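Local coordinates for protein reducing end xylose-releasing exo-oligoxylanase (Paenibacillus barengoltzii G22, PDB 5YXT) that probably hydrolyses xylo-oligosaccharides by releasing xylose from their reducing ends, as a glycoside hydrolase family 8 enzyme of xylan breakdown, at residues T12-L16 / L17-G21; Y49-G52 / E53-Y57; A277-P280 / W281-E284. All coordinates share one frame; numbering follows the deposited sequence.

Contact 1 (T12-L16 / L17-G21); sequences TYRNL and LAEYG
Asn15 and Ala18 meet at the start of helix 16-20, where the asparagine serves as N-cap: Asn15 OD1 accepts from Ala18 N at 3.1 Å, a fairly straight bond (165° at the hydrogen) that reaches the amide oxygen from above its carbonyl plane. With CG anti to the backbone N (chi1 -179°), the side chain folds forward over the first turn and its CG rests on Ala18 CB. The same residue's carbonyl opens the helical series, Asn15 O taking Glu19 N at 2.9 Å, and Leu16 O follows by accepting from Tyr20 N at 2.9 Å. The short helix closes in a Schellman motif at Gly21, which has positive phi and two bonds back into the last turn, the one from Gly21 N to Ala18 O lying within this segment.

Glu19 turns its carboxylate against the aliphatic part of Arg14, with OE1 3.2 Å from Arg14 CD. The charges stay apart, Arg14 NE lying 4.2 Å from Glu19 OE1; the guanidinium instead makes its salt bridge to Glu274 through NH1. Further on, Leu16 CG sits over one face of the Tyr20 ring in a CH-pi contact, 3.9 Å from the centroid.

Around this turn, Leu17 packs against helices 335-345 and 355-369, Tyr20 against 335-345, and Ala18 against helix 24-40.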
loop_
_atom_site.group_PDB
_atom_site.type_symbol
_atom_site.label_atom_id
_atom_site.label_comp_id
_atom_site.label_asym_id
_atom_site.label_seq_id
_atom_site.Cartn_x
_atom_site.Cartn_y
_atom_site.Cartn_z
ATOM N N THR C 12 -1.093 -12.268 -27.909
ATOM C CA THR C 12 -2.089 -11.357 -27.371
ATOM C C THR C 12 -1.443 -10.432 -26.356
ATOM O O THR C 12 -0.530 -10.826 -25.622
ATOM C CB THR C 12 -3.261 -12.110 -26.715
ATOM O OG1 THR C 12 -2.804 -12.780 -25.533
ATOM C CG2 THR C 12 -3.853 -13.131 -27.697
ATOM N N TYR C 13 -1.940 -9.201 -26.316
ATOM C CA TYR C 13 -1.310 -8.125 -25.571
ATOM C C TYR C 13 -2.300 -7.496 -24.609
ATOM O O TYR C 13 -3.473 -7.305 -24.938
ATOM C CB TYR C 13 -0.751 -7.070 -26.530
ATOM C CG TYR C 13 0.339 -7.644 -27.394
ATOM C CD1 TYR C 13 0.039 -8.399 -28.529
ATOM C CD2 TYR C 13 1.667 -7.469 -27.054
ATOM C CE1 TYR C 13 1.041 -8.948 -29.304
ATOM C CE2 TYR C 13 2.665 -7.996 -27.820
ATOM C CZ TYR C 13 2.355 -8.736 -28.939
ATOM O OH TYR C 13 3.386 -9.256 -29.681
ATOM N N ARG C 14 -1.806 -7.178 -23.420
ATOM C CA ARG C 14 -2.590 -6.475 -22.417
ATOM C C ARG C 14 -2.758 -5.012 -22.816
ATOM O O ARG C 14 -1.789 -4.348 -23.191
ATOM C CB ARG C 14 -1.875 -6.600 -21.070
ATOM C CG ARG C 14 -2.600 -6.111 -19.835
ATOM C CD ARG C 14 -2.147 -6.899 -18.571
ATOM N NE ARG C 14 -0.738 -6.700 -18.226
ATOM C CZ ARG C 14 0.248 -7.487 -18.637
ATOM N NH1 ARG C 14 -0.035 -8.522 -19.403
ATOM N NH2 ARG C 14 1.517 -7.248 -18.287
ATOM N N ASN C 15 -3.990 -4.513 -22.765
ATOM C CA ASN C 15 -4.251 -3.075 -22.859
ATOM C C ASN C 15 -4.395 -2.603 -21.420
ATOM O O ASN C 15 -5.496 -2.571 -20.867
ATOM C CB ASN C 15 -5.495 -2.763 -23.688
ATOM C CG ASN C 15 -5.762 -1.264 -23.811
ATOM O OD1 ASN C 15 -5.288 -0.462 -22.998
ATOM N ND2 ASN C 15 -6.533 -0.879 -24.828
ATOM N N LEU C 16 -3.258 -2.246 -20.815
ATOM C CA LEU C 16 -3.230 -1.964 -19.384
ATOM C C LEU C 16 -4.115 -0.772 -19.032
ATOM O O LEU C 16 -4.789 -0.785 -18.000
ATOM C CB LEU C 16 -1.791 -1.720 -18.924
ATOM C CG LEU C 16 -1.620 -1.814 -17.403
ATOM C CD1 LEU C 16 -2.166 -3.132 -16.907
ATOM C CD2 LEU C 16 -0.166 -1.621 -16.940
ATOM N N LEU C 17 -4.124 0.267 -19.872
ATOM C CA LEU C 17 -4.969 1.427 -19.589
ATOM C C LEU C 17 -6.438 1.024 -19.507
ATOM O O LEU C 17 -7.158 1.446 -18.595
ATOM C CB LEU C 17 -4.767 2.496 -20.660
ATOM C CG LEU C 17 -3.412 3.207 -20.619
ATOM C CD1 LEU C 17 -3.113 3.970 -21.907
ATOM C CD2 LEU C 17 -3.355 4.124 -19.425
ATOM N N ALA C 18 -6.891 0.187 -20.442
ATOM C CA ALA C 18 -8.278 -0.262 -20.407
ATOM C C ALA C 18 -8.534 -1.139 -19.193
ATOM O O ALA C 18 -9.583 -1.027 -18.552
ATOM C CB ALA C 18 -8.624 -1.005 -21.694
ATOM N N GLU C 19 -7.590 -2.029 -18.873
ATOM C CA GLU C 19 -7.684 -2.814 -17.649
ATOM C C GLU C 19 -7.898 -1.917 -16.450
ATOM O O GLU C 19 -8.739 -2.201 -15.588
ATOM C CB GLU C 19 -6.411 -3.634 -17.461
ATOM C CG GLU C 19 -6.164 -4.703 -18.496
ATOM C CD GLU C 19 -5.372 -5.862 -17.917
ATOM O OE1 GLU C 19 -4.601 -5.626 -16.964
ATOM O OE2 GLU C 19 -5.512 -7.001 -18.420
ATOM N N TYR C 20 -7.146 -0.824 -16.396
ATOM C CA TYR C 20 -7.136 0.097 -15.277
ATOM C C TYR C 20 -8.363 0.998 -15.234
ATOM O O TYR C 20 -8.548 1.703 -14.239
ATOM C CB TYR C 20 -5.871 0.957 -15.340
ATOM C CG TYR C 20 -4.623 0.303 -14.778
ATOM C CD1 TYR C 20 -4.568 -1.074 -14.540
ATOM C CD2 TYR C 20 -3.489 1.064 -14.498
ATOM C CE1 TYR C 20 -3.418 -1.665 -14.020
ATOM C CE2 TYR C 20 -2.337 0.482 -13.980
ATOM C CZ TYR C 20 -2.304 -0.870 -13.745
ATOM O OH TYR C 20 -1.149 -1.415 -13.235
ATOM N N GLY C 21 -9.193 1.008 -16.278
ATOM C CA GLY C 21 -10.456 1.721 -16.238
ATOM C C GLY C 21 -10.515 2.987 -17.062
ATOM O O GLY C 21 -11.523 3.701 -16.992
#

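Contact 2 (Y49-G52 / E53-Y57)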
loop_
_atom_site.group_PDB
_atom_site.type_symbol
_atom_site.label_atom_id
_atom_site.label_comp_id
_atom_site.label_asym_id
_atom_site.label_seq_id
_atom_site.Cartn_x
_atom_site.Cartn_y
_atom_site.Cartn_z
ATOM N N TYR C 49 10.930 15.528 -38.494
ATOM C CA TYR C 49 10.942 16.520 -39.567
ATOM C C TYR C 49 11.135 15.806 -40.900
ATOM O O TYR C 49 12.171 15.146 -41.097
ATOM C CB TYR C 49 12.063 17.541 -39.366
ATOM C CG TYR C 49 11.958 18.359 -38.100
ATOM C CD1 TYR C 49 12.276 17.810 -36.867
ATOM C CD2 TYR C 49 11.554 19.684 -38.147
ATOM C CE1 TYR C 49 12.183 18.555 -35.705
ATOM C CE2 TYR C 49 11.470 20.444 -37.003
ATOM C CZ TYR C 49 11.781 19.876 -35.784
ATOM O OH TYR C 49 11.678 20.636 -34.642
ATOM N N PRO C 50 10.206 15.918 -41.844
ATOM C CA PRO C 50 10.482 15.431 -43.206
ATOM C C PRO C 50 11.504 16.316 -43.914
ATOM O O PRO C 50 11.643 17.505 -43.617
ATOM C CB PRO C 50 9.113 15.498 -43.897
ATOM C CG PRO C 50 8.318 16.469 -43.102
ATOM C CD PRO C 50 8.814 16.374 -41.679
ATOM N N SER C 51 12.243 15.720 -44.853
ATOM C CA SER C 51 13.244 16.465 -45.609
ATOM C C SER C 51 13.275 15.932 -47.033
ATOM O O SER C 51 13.583 14.757 -47.250
ATOM C CB SER C 51 14.627 16.360 -44.963
ATOM O OG SER C 51 15.430 15.400 -45.620
ATOM N N GLY C 52 12.963 16.796 -48.002
ATOM C CA GLY C 52 12.832 16.319 -49.367
ATOM C C GLY C 52 11.568 15.489 -49.533
ATOM O O GLY C 52 10.604 15.586 -48.763
ATOM N N GLU C 53 11.581 14.642 -50.557
ATOM C CA GLU C 53 10.432 13.800 -50.843
ATOM C C GLU C 53 10.619 12.357 -50.397
ATOM O O GLU C 53 9.684 11.560 -50.519
ATOM C CB GLU C 53 10.111 13.846 -52.335
ATOM C CG GLU C 53 9.290 15.063 -52.708
ATOM C CD GLU C 53 7.909 14.715 -53.216
ATOM O OE1 GLU C 53 7.609 13.504 -53.354
ATOM O OE2 GLU C 53 7.122 15.657 -53.466
ATOM N N ASP C 54 11.791 12.000 -49.866
ATOM C CA ASP C 54 11.993 10.610 -49.478
ATOM C C ASP C 54 12.811 10.448 -48.200
ATOM O O ASP C 54 13.282 9.336 -47.924
ATOM C CB ASP C 54 12.669 9.826 -50.608
ATOM C CG ASP C 54 13.949 10.469 -51.075
ATOM O OD1 ASP C 54 14.280 11.570 -50.580
ATOM O OD2 ASP C 54 14.621 9.876 -51.942
ATOM N N MET C 55 12.990 11.509 -47.409
ATOM C CA MET C 55 13.789 11.427 -46.191
ATOM C C MET C 55 13.121 12.215 -45.067
ATOM O O MET C 55 12.138 12.934 -45.259
ATOM C CB MET C 55 15.226 11.943 -46.410
ATOM C CG MET C 55 16.024 11.193 -47.471
ATOM S SD MET C 55 17.815 11.422 -47.405
ATOM C CE MET C 55 17.907 13.179 -47.038
ATOM N N GLY C 56 13.684 12.072 -43.879
ATOM C CA GLY C 56 13.183 12.755 -42.706
ATOM C C GLY C 56 14.042 12.323 -41.537
ATOM O O GLY C 56 14.736 11.305 -41.599
ATOM N N TYR C 57 14.020 13.135 -40.487
ATOM C CA TYR C 57 14.876 12.842 -39.352
ATOM C C TYR C 57 14.157 13.168 -38.051
ATOM O O TYR C 57 13.171 13.908 -38.018
ATOM C CB TYR C 57 16.224 13.590 -39.444
ATOM C CG TYR C 57 16.095 15.088 -39.630
ATOM C CD1 TYR C 57 15.955 15.931 -38.536
ATOM C CD2 TYR C 57 16.103 15.658 -40.908
ATOM C CE1 TYR C 57 15.827 17.302 -38.702
ATOM C CE2 TYR C 57 15.976 17.033 -41.085
ATOM C CZ TYR C 57 15.838 17.843 -39.980
ATOM O OH TYR C 57 15.712 19.198 -40.139
#
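Tyr49 and Tyr57 pair in a tight beta hairpin at the surface, where the end of strand 48-51 meets the start of strand 55-60 at one margin of the chain's small antiparallel sheet. The two tyrosines form a hydrogen-bonded pair closed by two backbone bonds, Tyr49 N to Tyr57 O and Tyr57 N to Tyr49 O, each 2.8 Å long. Nearer the turn, Ser51 N gives a straight bond of 2.8 Å to Met55 O, whereas the return bond from Met55 N to Ser51 O is weak, at 3.3 Å. Between these pairs Pro50 faces Gly56 in a non-hydrogen-bonded pair, their CA atoms just 3.8 Å apart; the lack of a side chain at Gly56 lets the strands come this close beside Tyr49 O.

The side chains of Tyr49, Ser51, Met55 and Tyr57 share one face of the hairpin. The Tyr57 ring swings across to the facing strand because its CG stands between the backbone N and the carbonyl carbon (chi1 54°). Tyr49 CB then lies over a face of that ring, 4.1 Å from the centroid, in a CH-pi contact. The two rings are near parallel, their planes 14° apart, but slid so far that they barely overlap. An alanine here, lacking the ring, would probably leave Tyr49 CB without its aromatic cover and Trp93 without the ring it meets. Toward the turn, Ser51 OG is 3.6 Å from Met55 CB and equally near its CE.

Helix 84-98 backs the hairpin: Met55 packs on Trp93 and Tyr97, and Arg89 NH2 bonds to the carbonyls of Gly52 and Met55. The arrangement is a beta hairpin with a three-residue turn, Gly52 to Asp54, at the edge of a four-stranded antiparallel sheet, strand 48-51 being outermost within the chain.

Contact 3 (A277-P280 / W281-E284)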
loop_
_atom_site.group_PDB
_atom_site.type_symbol
_atom_site.label_atom_id
_atom_site.label_comp_id
_atom_site.label_asym_id
_atom_site.label_seq_id
_atom_site.Cartn_x
_atom_site.Cartn_y
_atom_site.Cartn_z
ATOM N N ALA C 277 7.640 -12.684 -19.924
ATOM C CA ALA C 277 7.297 -13.116 -18.567
ATOM C C ALA C 277 8.299 -14.149 -18.054
ATOM O O ALA C 277 7.936 -15.182 -17.488
ATOM C CB ALA C 277 5.859 -13.642 -18.509
ATOM N N ALA C 278 9.583 -13.842 -18.251
ATOM C CA ALA C 278 10.662 -14.815 -18.114
ATOM C C ALA C 278 11.350 -14.797 -16.759
ATOM O O ALA C 278 11.881 -15.825 -16.336
ATOM C CB ALA C 278 11.730 -14.578 -19.185
ATOM N N ASP C 279 11.396 -13.658 -16.081
ATOM C CA ASP C 279 12.172 -13.524 -14.851
ATOM C C ASP C 279 11.316 -12.811 -13.822
ATOM O O ASP C 279 11.131 -11.584 -13.907
ATOM C CB ASP C 279 13.474 -12.773 -15.100
ATOM C CG ASP C 279 14.340 -12.672 -13.856
ATOM O OD1 ASP C 279 13.974 -13.243 -12.804
ATOM O OD2 ASP C 279 15.400 -12.024 -13.941
ATOM N N PRO C 280 10.779 -13.536 -12.844
ATOM C CA PRO C 280 9.910 -12.901 -11.835
ATOM C C PRO C 280 10.611 -11.825 -11.018
ATOM O O PRO C 280 9.941 -10.948 -10.466
ATOM C CB PRO C 280 9.475 -14.080 -10.951
ATOM C CG PRO C 280 9.789 -15.320 -11.749
ATOM C CD PRO C 280 10.947 -14.982 -12.625
ATOM N N TRP C 281 11.941 -11.851 -10.951
ATOM C CA TRP C 281 12.675 -10.786 -10.281
ATOM C C TRP C 281 12.323 -9.420 -10.845
ATOM O O TRP C 281 12.320 -8.430 -10.108
ATOM C CB TRP C 281 14.176 -11.037 -10.406
ATOM C CG TRP C 281 15.017 -9.904 -9.920
ATOM C CD1 TRP C 281 15.501 -9.723 -8.654
ATOM C CD2 TRP C 281 15.491 -8.796 -10.693
ATOM N NE1 TRP C 281 16.228 -8.559 -8.590
ATOM C CE2 TRP C 281 16.242 -7.974 -9.830
ATOM C CE3 TRP C 281 15.336 -8.412 -12.028
ATOM C CZ2 TRP C 281 16.855 -6.796 -10.259
ATOM C CZ3 TRP C 281 15.947 -7.236 -12.458
ATOM C CH2 TRP C 281 16.694 -6.441 -11.570
ATOM N N GLN C 282 12.021 -9.347 -12.146
ATOM C CA GLN C 282 11.675 -8.066 -12.757
ATOM C C GLN C 282 10.503 -7.393 -12.044
ATOM O O GLN C 282 10.495 -6.168 -11.882
ATOM C CB GLN C 282 11.370 -8.260 -14.245
ATOM C CG GLN C 282 12.568 -8.816 -15.009
ATOM C CD GLN C 282 12.279 -9.068 -16.468
ATOM O OE1 GLN C 282 11.122 -9.166 -16.881
ATOM N NE2 GLN C 282 13.337 -9.176 -17.265
ATOM N N ARG C 283 9.502 -8.169 -11.614
ATOM C CA ARG C 283 8.379 -7.568 -10.888
ATOM C C ARG C 283 8.829 -6.978 -9.559
ATOM O O ARG C 283 8.378 -5.894 -9.172
ATOM C CB ARG C 283 7.266 -8.604 -10.689
ATOM C CG ARG C 283 7.123 -9.469 -11.922
ATOM C CD ARG C 283 5.859 -10.332 -11.966
ATOM N NE ARG C 283 4.657 -9.636 -11.533
ATOM C CZ ARG C 283 3.896 -8.948 -12.356
ATOM N NH1 ARG C 283 4.277 -8.898 -13.604
ATOM N NH2 ARG C 283 2.783 -8.348 -11.954
ATOM N N GLU C 284 9.740 -7.660 -8.864
ATOM C CA GLU C 284 10.262 -7.113 -7.619
ATOM C C GLU C 284 11.051 -5.828 -7.865
ATOM O O GLU C 284 10.918 -4.860 -7.108
ATOM C CB GLU C 284 11.130 -8.150 -6.912
ATOM C CG GLU C 284 10.335 -9.176 -6.129
ATOM C CD GLU C 284 10.786 -9.269 -4.683
ATOM O OE1 GLU C 284 10.771 -8.224 -3.987
ATOM O OE2 GLU C 284 11.151 -10.382 -4.241
HETATM O O HOH W 1 10.697 -11.125 -18.778
HETATM O O HOH W 2 16.026 -9.556 -15.744
#
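Asp279 and Trp281 make the capping bond of this turn, Asp279 OD1 accepting from Trp281 N at 3.1 Å. With CG anti to the backbone N (chi1 -177°), the carboxylate is carried forward beside the amide of Trp281, which meets OD1 from above the carboxylate plane. Two backbone bonds complete the entry into the helix: Gln282 N to Asp279 O at 3.0 Å, and a weak one from Arg283 N to Pro280 O. Asp279 thus receives the first two amides of helix 281-294, one on its carboxylate and one on its carbonyl. The nearby helix start would be expected to favour its negative charge.

Two waters join the side chain of Gln282 to the loop. One molecule donates to Asp279 OD2 and accepts from Gln282 NE2, both at 3.1 Å, while another accepts from Ala278 N and donates to Gln282 OE1 at 2.8 Å, so both ends of the glutamine amide reach back to the loop through water. The direct protein partners of these groups lie beyond the turn: His229 NE2 for Asp279 OD2 and Asp272 OD2 for Gln282 NE2.

The remaining contacts are plain packing: Trp281 CB lies 3.3 Å from Asp279 OD1, and the indole stacks on the ring of His229. The extended Gln282 chain runs past Asp279 O, its CG 3.3 Å away. Pro280 packs on Tyr20 of a second subunit.

The arrangement is an Asx turn with a capping bond at the start of helix 281-294; the four residues 277-280 connect that helix to helix 263-276.

How the contacts relate
From the N terminus the three contacts follow one another in series, and none encloses or crosses another. Contact 1 closes the turn from the loop after helix 7-10 into helix 16-20. Contact 2 closes the hairpin between strands 48-51 and 55-60, and lies far off, its centre about 35 Å from that of contact 1. Much later, contact 3 closes the connection from helix 263-276 to helix 281-294, on the other side of the chain's centre from contact 2. Contacts 1 and 3 approach to about 6 Å between nearest atoms without touching; a side chain from the loop of contact 1 ties it to helix 263-276, which leads into contact 3.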